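Pre-mRNA-processing-splicing factor 8 (Cryptococcus neoformans var. grubii serotype A, PDB 6MX6) contains an intein, the segment modelled here, which probably excises itself from the spliceosomal host protein by protein splicing. Local coordinates at residues 99-103 against 104-108; 110-113 against 114-117; 19-22 against 23-26. All coordinates share one frame; numbering follows the deposited sequence.

Contact 1: residues 99-103 against 104-108; sequences VDVTV and DDFVR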
loop_
_atom_site.group_PDB
_atom_site.type_symbol
_atom_site.label_atom_id
_atom_site.label_comp_id
_atom_site.label_asym_id
_atom_site.label_seq_id
_atom_site.Cartn_x
_atom_site.Cartn_y
_atom_site.Cartn_z
ATOM N N VAL A 99 -5.755 -10.527 5.037
ATOM C CA VAL A 99 -4.980 -11.319 4.078
ATOM C C VAL A 99 -3.970 -10.416 3.381
ATOM O O VAL A 99 -4.282 -9.275 3.026
ATOM C CB VAL A 99 -5.868 -12.017 3.019
ATOM C CG1 VAL A 99 -5.031 -12.960 2.153
ATOM C CG2 VAL A 99 -7.002 -12.798 3.659
ATOM N N ASP A 100 -2.767 -10.933 3.154
ATOM C CA ASP A 100 -1.769 -10.255 2.337
ATOM C C ASP A 100 -1.685 -10.964 0.992
ATOM O O ASP A 100 -1.631 -12.197 0.941
ATOM C CB ASP A 100 -0.402 -10.242 3.027
ATOM C CG ASP A 100 -0.420 -9.477 4.339
ATOM O OD1 ASP A 100 -1.327 -8.634 4.541
ATOM O OD2 ASP A 100 0.471 -9.723 5.178
ATOM N N VAL A 101 -1.681 -10.196 -0.094
ATOM C CA VAL A 101 -1.621 -10.789 -1.429
ATOM C C VAL A 101 -0.790 -9.897 -2.339
ATOM O O VAL A 101 -0.933 -8.672 -2.320
ATOM C CB VAL A 101 -3.031 -11.027 -2.008
ATOM C CG1 VAL A 101 -3.821 -9.737 -2.034
ATOM C CG2 VAL A 101 -2.949 -11.648 -3.393
ATOM N N THR A 102 0.100 -10.502 -3.123
ATOM C CA THR A 102 0.886 -9.689 -4.036
ATOM C C THR A 102 -0.003 -9.157 -5.153
ATOM O O THR A 102 -1.040 -9.740 -5.487
ATOM C CB THR A 102 2.047 -10.485 -4.635
ATOM O OG1 THR A 102 1.540 -11.494 -5.520
ATOM C CG2 THR A 102 2.900 -11.119 -3.532
ATOM N N VAL A 103 0.416 -8.026 -5.726
ATOM C CA VAL A 103 -0.299 -7.453 -6.861
ATOM C C VAL A 103 -0.386 -8.461 -8.004
ATOM O O VAL A 103 -1.425 -8.578 -8.657
ATOM C CB VAL A 103 0.364 -6.128 -7.299
ATOM C CG1 VAL A 103 -0.088 -5.734 -8.687
ATOM C CG2 VAL A 103 0.066 -5.003 -6.293
ATOM N N ASP A 104 0.685 -9.225 -8.252
ATOM C CA ASP A 104 0.657 -10.204 -9.346
ATOM C C ASP A 104 -0.469 -11.221 -9.155
ATOM O O ASP A 104 -1.269 -11.486 -10.075
ATOM C CB ASP A 104 2.000 -10.930 -9.433
ATOM C CG ASP A 104 2.966 -10.276 -10.398
ATOM O OD1 ASP A 104 2.515 -9.523 -11.295
ATOM O OD2 ASP A 104 4.186 -10.521 -10.253
ATOM N N ASP A 105 -0.549 -11.787 -7.947
ATOM C CA ASP A 105 -1.537 -12.817 -7.659
ATOM C C ASP A 105 -2.944 -12.245 -7.672
ATOM O O ASP A 105 -3.881 -12.900 -8.143
ATOM C CB ASP A 105 -1.238 -13.469 -6.310
ATOM C CG ASP A 105 -0.015 -14.381 -6.354
ATOM O OD1 ASP A 105 0.308 -14.908 -7.439
ATOM O OD2 ASP A 105 0.612 -14.586 -5.292
ATOM N N PHE A 106 -3.113 -11.025 -7.156
ATOM C CA PHE A 106 -4.428 -10.396 -7.148
ATOM C C PHE A 106 -4.897 -10.092 -8.562
ATOM O O PHE A 106 -6.050 -10.356 -8.917
ATOM C CB PHE A 106 -4.385 -9.120 -6.312
ATOM C CG PHE A 106 -5.714 -8.445 -6.190
ATOM C CD1 PHE A 106 -6.636 -8.875 -5.248
ATOM C CD2 PHE A 106 -6.044 -7.384 -7.017
ATOM C CE1 PHE A 106 -7.858 -8.250 -5.124
ATOM C CE2 PHE A 106 -7.272 -6.764 -6.903
ATOM C CZ PHE A 106 -8.178 -7.201 -5.955
ATOM N N VAL A 107 -4.001 -9.540 -9.384
ATOM C CA VAL A 107 -4.314 -9.228 -10.775
ATOM C C VAL A 107 -4.798 -10.473 -11.504
ATOM O O VAL A 107 -5.723 -10.411 -12.329
ATOM C CB VAL A 107 -3.071 -8.621 -11.460
ATOM C CG1 VAL A 107 -3.098 -8.861 -12.963
ATOM C CG2 VAL A 107 -2.964 -7.146 -11.154
ATOM N N ARG A 108 -4.190 -11.623 -11.209
ATOM C CA ARG A 108 -4.582 -12.813 -11.958
ATOM C C ARG A 108 -5.861 -13.477 -11.452
ATOM O O ARG A 108 -6.383 -14.364 -12.138
ATOM C CB ARG A 108 -3.428 -13.815 -11.966
ATOM C CG ARG A 108 -2.266 -13.324 -12.806
ATOM C CD ARG A 108 -1.258 -14.413 -13.064
ATOM N NE ARG A 108 -0.497 -14.720 -11.861
ATOM C CZ ARG A 108 0.731 -14.273 -11.623
ATOM N NH1 ARG A 108 1.336 -13.494 -12.511
ATOM N NH2 ARG A 108 1.352 -14.609 -10.498
HETATM O O HOH W 1 0.270 -13.259 -2.809
#
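Val-103, the first residue of the short helix that follows strand 99-102, meets Val-107 one turn on. Val-103 CG1 touches Val-107 CG2 at 4.0 Å, the two side chains slanting across each other, and Val-103 O takes the N-H of Val-107 in a nearly straight bond of 2.8 Å. CG1 is there because it stands anti to the backbone N (chi1 163°), on the carbonyl side.

Thr-102 is the N-cap. With chi1 at 69° its side-chain oxygen sits between its own backbone N and carbonyl carbon. Thr-102 OG1 accepts from Asp-105 N at 3.2 Å, while Thr-102 O takes Phe-106 N at 3.0 Å, so one residue satisfies two amides of the first turn. A water bridges the cap: it accepts from Thr-102 N and donates to Asp-105 OD2. The other carboxylate oxygen, Asp-105 OD1, forms a salt bridge with Arg-108 NH2 at 3.2 Å, its hydrogen bond weak. Before the cap, Val-101 CG2 rests 3.8 Å from Asp-105 CB and also approaches Phe-106 CB.

The axes of 99-102 and 104-108 stand 87° apart, so the chain turns almost at a right angle on entering the helix. Strand 96-102 is an edge strand paired with 70-76; Val-103 and Val-107 pack on Tyr-52 and Ile-145, Phe-106 reaches Ile-142 and Ile-145 of strand 139-147, and Asp-104 OD2 is hydrogen-bonded to His-67 ND1.

Contact 2: residues 110-113 against 114-117; sequences PQQE and QQKY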
loop_
_atom_site.group_PDB
_atom_site.type_symbol
_atom_site.label_atom_id
_atom_site.label_comp_id
_atom_site.label_asym_id
_atom_site.label_seq_id
_atom_site.Cartn_x
_atom_site.Cartn_y
_atom_site.Cartn_z
ATOM N N PRO A 110 -9.811 -14.149 -10.799
ATOM C CA PRO A 110 -11.024 -13.765 -11.523
ATOM C C PRO A 110 -11.754 -12.667 -10.770
ATOM O O PRO A 110 -11.705 -12.597 -9.542
ATOM C CB PRO A 110 -11.841 -15.061 -11.579
ATOM C CG PRO A 110 -11.313 -15.906 -10.489
ATOM C CD PRO A 110 -9.884 -15.517 -10.260
ATOM N N GLN A 111 -12.422 -11.791 -11.526
ATOM C CA GLN A 111 -12.994 -10.587 -10.920
ATOM C C GLN A 111 -14.000 -10.920 -9.826
ATOM O O GLN A 111 -14.143 -10.160 -8.856
ATOM C CB GLN A 111 -13.639 -9.717 -11.996
ATOM C CG GLN A 111 -12.668 -9.243 -13.057
ATOM C CD GLN A 111 -13.285 -8.239 -14.008
ATOM O OE1 GLN A 111 -13.788 -7.188 -13.588
ATOM N NE2 GLN A 111 -13.254 -8.555 -15.295
ATOM N N GLN A 112 -14.698 -12.049 -9.952
ATOM C CA GLN A 112 -15.603 -12.453 -8.887
ATOM C C GLN A 112 -14.852 -12.789 -7.608
ATOM O O GLN A 112 -15.392 -12.605 -6.512
ATOM C CB GLN A 112 -16.448 -13.641 -9.333
ATOM C CG GLN A 112 -17.865 -13.573 -8.814
ATOM C CD GLN A 112 -18.777 -14.534 -9.532
ATOM O OE1 GLN A 112 -18.455 -15.712 -9.684
ATOM N NE2 GLN A 112 -19.919 -14.032 -9.996
ATOM N N GLU A 113 -13.619 -13.285 -7.716
ATOM C CA GLU A 113 -12.806 -13.449 -6.518
ATOM C C GLU A 113 -12.246 -12.113 -6.053
ATOM O O GLU A 113 -12.229 -11.833 -4.849
ATOM C CB GLU A 113 -11.670 -14.444 -6.768
ATOM C CG GLU A 113 -12.082 -15.902 -6.692
ATOM C CD GLU A 113 -12.658 -16.271 -5.340
ATOM O OE1 GLU A 113 -12.042 -15.917 -4.309
ATOM O OE2 GLU A 113 -13.736 -16.905 -5.311
ATOM N N GLN A 114 -11.804 -11.269 -6.996
ATOM C CA GLN A 114 -11.217 -9.984 -6.621
ATOM C C GLN A 114 -12.179 -9.155 -5.781
ATOM O O GLN A 114 -11.761 -8.504 -4.818
ATOM C CB GLN A 114 -10.814 -9.191 -7.862
ATOM C CG GLN A 114 -9.631 -9.733 -8.629
ATOM C CD GLN A 114 -9.347 -8.906 -9.872
ATOM O OE1 GLN A 114 -10.258 -8.351 -10.480
ATOM N NE2 GLN A 114 -8.083 -8.817 -10.248
ATOM N N GLN A 115 -13.472 -9.163 -6.132
ATOM C CA GLN A 115 -14.423 -8.305 -5.427
ATOM C C GLN A 115 -14.573 -8.662 -3.949
ATOM O O GLN A 115 -15.130 -7.858 -3.191
ATOM C CB GLN A 115 -15.791 -8.356 -6.116
ATOM C CG GLN A 115 -16.471 -9.703 -5.987
ATOM C CD GLN A 115 -17.700 -9.833 -6.858
ATOM O OE1 GLN A 115 -17.947 -9.002 -7.734
ATOM N NE2 GLN A 115 -18.481 -10.883 -6.621
ATOM N N LYS A 116 -14.100 -9.833 -3.524
ATOM C CA LYS A 116 -14.145 -10.217 -2.116
ATOM C C LYS A 116 -13.093 -9.509 -1.280
ATOM O O LYS A 116 -13.200 -9.504 -0.048
ATOM C CB LYS A 116 -13.949 -11.729 -1.967
ATOM C CG LYS A 116 -15.003 -12.575 -2.661
ATOM C CD LYS A 116 -14.613 -14.051 -2.640
ATOM C CE LYS A 116 -15.685 -14.923 -3.276
ATOM N NZ LYS A 116 -15.341 -16.370 -3.187
ATOM N N TYR A 117 -12.078 -8.929 -1.913
ATOM C CA TYR A 117 -10.957 -8.318 -1.213
ATOM C C TYR A 117 -11.130 -6.809 -1.176
ATOM O O TYR A 117 -11.541 -6.197 -2.166
ATOM C CB TYR A 117 -9.629 -8.647 -1.895
ATOM C CG TYR A 117 -9.249 -10.111 -1.908
ATOM C CD1 TYR A 117 -9.848 -10.999 -2.791
ATOM C CD2 TYR A 117 -8.262 -10.594 -1.059
ATOM C CE1 TYR A 117 -9.486 -12.332 -2.812
ATOM C CE2 TYR A 117 -7.895 -11.917 -1.073
ATOM C CZ TYR A 117 -8.507 -12.782 -1.952
ATOM O OH TYR A 117 -8.137 -14.104 -1.966
#
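Pro-110 occupies the N-cap position before a short helix, 111-114, which runs into a type I beta turn, Gln-114 to Tyr-117, closed by Tyr-117 N donating to Gln-114 O. Pro-110 O receives Gln-114 N at 2.9 Å, in the carbonyl plane.

Gln-111 follows the same i to i+4 pattern, Gln-111 O taking Gln-115 N at 3.0 Å. Its CG and CA also meet the amide oxygen of Gln-114, whose extended side chain crosses Gln-111 at a slant with the two amide planes 65° apart; the NE2 of that same amide is spent on Phe-106 O, back in the preceding helix.

Gln-112 lies side by side with Gln-115, both chains pointing the same way. Here Gln-112 CG is 3.5 Å from Gln-115 NE2, while Gln-115 CG comes within 3.1 Å of Gln-112 O.

Glu-113 has most to do. Its chain folds at chi2 (-59°), bringing the carboxylate to the fully extended Lys-116. Lys-116 NZ meets Glu-113 OE2 at 2.7 Å on the syn side, 28° out of the carboxylate plane. This surface salt bridge links the helix residue Glu-113 to Lys-116 within the beta turn. The backbone closes over the same three-residue span: Lys-116 N donates to Glu-113 O at 3.0 Å from above the carbonyl plane. That oxygen also lies at the edge of the Tyr-117 ring, in its plane, with Glu-113 O 3.3 Å from Tyr-117 CD1.

Contact 3: residues 19-22 against 23-26; sequences EVLV and EDVQ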
loop_
_atom_site.group_PDB
_atom_site.type_symbol
_atom_site.label_atom_id
_atom_site.label_comp_id
_atom_site.label_asym_id
_atom_site.label_seq_id
_atom_site.Cartn_x
_atom_site.Cartn_y
_atom_site.Cartn_z
ATOM N N GLU A 19 4.019 14.504 6.931
ATOM C CA GLU A 19 4.094 13.725 5.701
ATOM C C GLU A 19 5.533 13.614 5.210
ATOM O O GLU A 19 6.349 14.511 5.414
ATOM C CB GLU A 19 3.225 14.348 4.607
ATOM C CG GLU A 19 1.752 14.366 4.931
ATOM C CD GLU A 19 0.875 14.658 3.721
ATOM O OE1 GLU A 19 1.395 14.676 2.582
ATOM O OE2 GLU A 19 -0.342 14.874 3.913
ATOM N N VAL A 20 5.828 12.505 4.535
ATOM C CA VAL A 20 7.110 12.299 3.864
ATOM C C VAL A 20 6.844 11.556 2.560
ATOM O O VAL A 20 6.027 10.633 2.521
ATOM C CB VAL A 20 8.120 11.529 4.750
ATOM C CG1 VAL A 20 7.551 10.197 5.214
ATOM C CG2 VAL A 20 9.437 11.307 4.008
ATOM N N LEU A 21 7.504 11.975 1.484
ATOM C CA LEU A 21 7.375 11.242 0.232
ATOM C C LEU A 21 8.176 9.948 0.323
ATOM O O LEU A 21 9.205 9.882 0.999
ATOM C CB LEU A 21 7.852 12.086 -0.949
ATOM C CG LEU A 21 7.078 13.385 -1.218
ATOM C CD1 LEU A 21 7.659 14.109 -2.432
ATOM C CD2 LEU A 21 5.592 13.125 -1.407
ATOM N N VAL A 22 7.679 8.904 -0.343
ATOM C CA VAL A 22 8.267 7.578 -0.182
ATOM C C VAL A 22 9.747 7.596 -0.552
ATOM O O VAL A 22 10.566 6.917 0.079
ATOM C CB VAL A 22 7.485 6.530 -1.004
ATOM C CG1 VAL A 22 7.505 6.866 -2.500
ATOM C CG2 VAL A 22 8.058 5.143 -0.772
ATOM N N GLU A 23 10.118 8.381 -1.563
ATOM C CA GLU A 23 11.508 8.423 -1.999
ATOM C C GLU A 23 12.396 9.244 -1.071
ATOM O O GLU A 23 13.622 9.198 -1.221
ATOM C CB GLU A 23 11.608 8.973 -3.424
ATOM C CG GLU A 23 11.265 10.448 -3.570
ATOM C CD GLU A 23 9.807 10.662 -3.962
ATOM O OE1 GLU A 23 8.982 9.781 -3.651
ATOM O OE2 GLU A 23 9.497 11.702 -4.582
ATOM N N ASP A 24 11.818 9.982 -0.127
ATOM C CA ASP A 24 12.589 10.714 0.873
ATOM C C ASP A 24 12.780 9.921 2.158
ATOM O O ASP A 24 13.460 10.400 3.071
ATOM C CB ASP A 24 11.916 12.055 1.187
ATOM C CG ASP A 24 11.841 12.968 -0.027
ATOM O OD1 ASP A 24 12.687 12.821 -0.935
ATOM O OD2 ASP A 24 10.933 13.830 -0.079
ATOM N N VAL A 25 12.197 8.726 2.249
ATOM C CA VAL A 25 12.386 7.868 3.413
ATOM C C VAL A 25 13.810 7.336 3.412
ATOM O O VAL A 25 14.268 6.762 2.417
ATOM C CB VAL A 25 11.372 6.718 3.397
ATOM C CG1 VAL A 25 11.683 5.712 4.500
ATOM C CG2 VAL A 25 9.945 7.264 3.532
ATOM N N GLN A 26 14.515 7.515 4.523
ATOM C CA GLN A 26 15.899 7.076 4.627
ATOM C C GLN A 26 16.046 6.044 5.736
ATOM O O GLN A 26 15.148 5.852 6.555
ATOM C CB GLN A 26 16.840 8.264 4.860
ATOM C CG GLN A 26 17.583 8.687 3.602
ATOM C CD GLN A 26 18.142 7.498 2.817
ATOM O OE1 GLN A 26 18.777 6.596 3.381
ATOM N NE2 GLN A 26 17.898 7.491 1.506
HETATM O O HOH W 2 9.384 14.196 1.928
HETATM O O HOH W 3 13.032 5.865 0.142
#
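Leu-21 and Asp-24 close the turn in which strand 19-21 gives way to a short 3-10 segment, and the backbone bonds have the i to i+3 spacing of that helix type. Asp-24 N donates to Leu-21 O at 2.8 Å, and Val-25 N to Val-22 O at 3.3 Å. Both donors stand well above the carbonyl planes, 55° and 66° out of them, so neither bond follows a lone pair.

Two waters fasten the turn further. One accepts from Leu-21 N and donates to Asp-24 OD2 at 2.6 Å, bridging the last strand residue to the carboxylate. The second gives a hydrogen to Val-22 O and another to Val-25 O, so that Val-22 O is gripped by both an amide and a water.

Apolar contact is carried by Val-20, whose CG2 slides past Asp-24 CB at 3.8 Å and touches Val-25 CG2 at 4.1 Å, the two valines crossing at about a right angle. Leu-21 runs alongside two acidic side chains, its CD1 3.7 Å from Glu-23 OE2 and its CB 3.6 Å from Asp-24 OD2. Glu-23 gets there by bending back: CG lies between its backbone N and carbonyl carbon (chi1 69°), and the bend at chi2 brings Glu-23 OE1 beside Val-22 CG1, where it accepts a hydrogen bond from Gly-9 N.

Strand 19-21 forms a two-stranded hairpin with 11-13, Val-20 pairing with Leu-12. Beyond the turn, Val-22 and Val-25 pack on Phe-157 of strand 152-159, and Val-25 also meets Ala-41 of strand 38-49, joining the hairpin to the four-stranded sheet of this Hint domain.

Overall arrangement
From the N terminus, contact 3 comes first, turning the chain from the hairpin of 11-13 and 19-21 towards strand 30-32 and the four-stranded sheet. Some seventy residues on, contact 1 turns the edge strand 96-102 of the six-stranded sheet into a short helix, and contact 2 then brings the chain back into that sheet as strand 117-120. All three are local structural turns in series, none nesting or crossing, within the mostly beta Hint (hedgehog/intein) domain. Contacts 1 and 2 touch, the Phe-106 ring packing on Tyr-117 CB, with centres about 11 Å apart. Contact 3 lies on the opposite side of the chain's centre, its own centre about 25 Å and 32 Å from theirs.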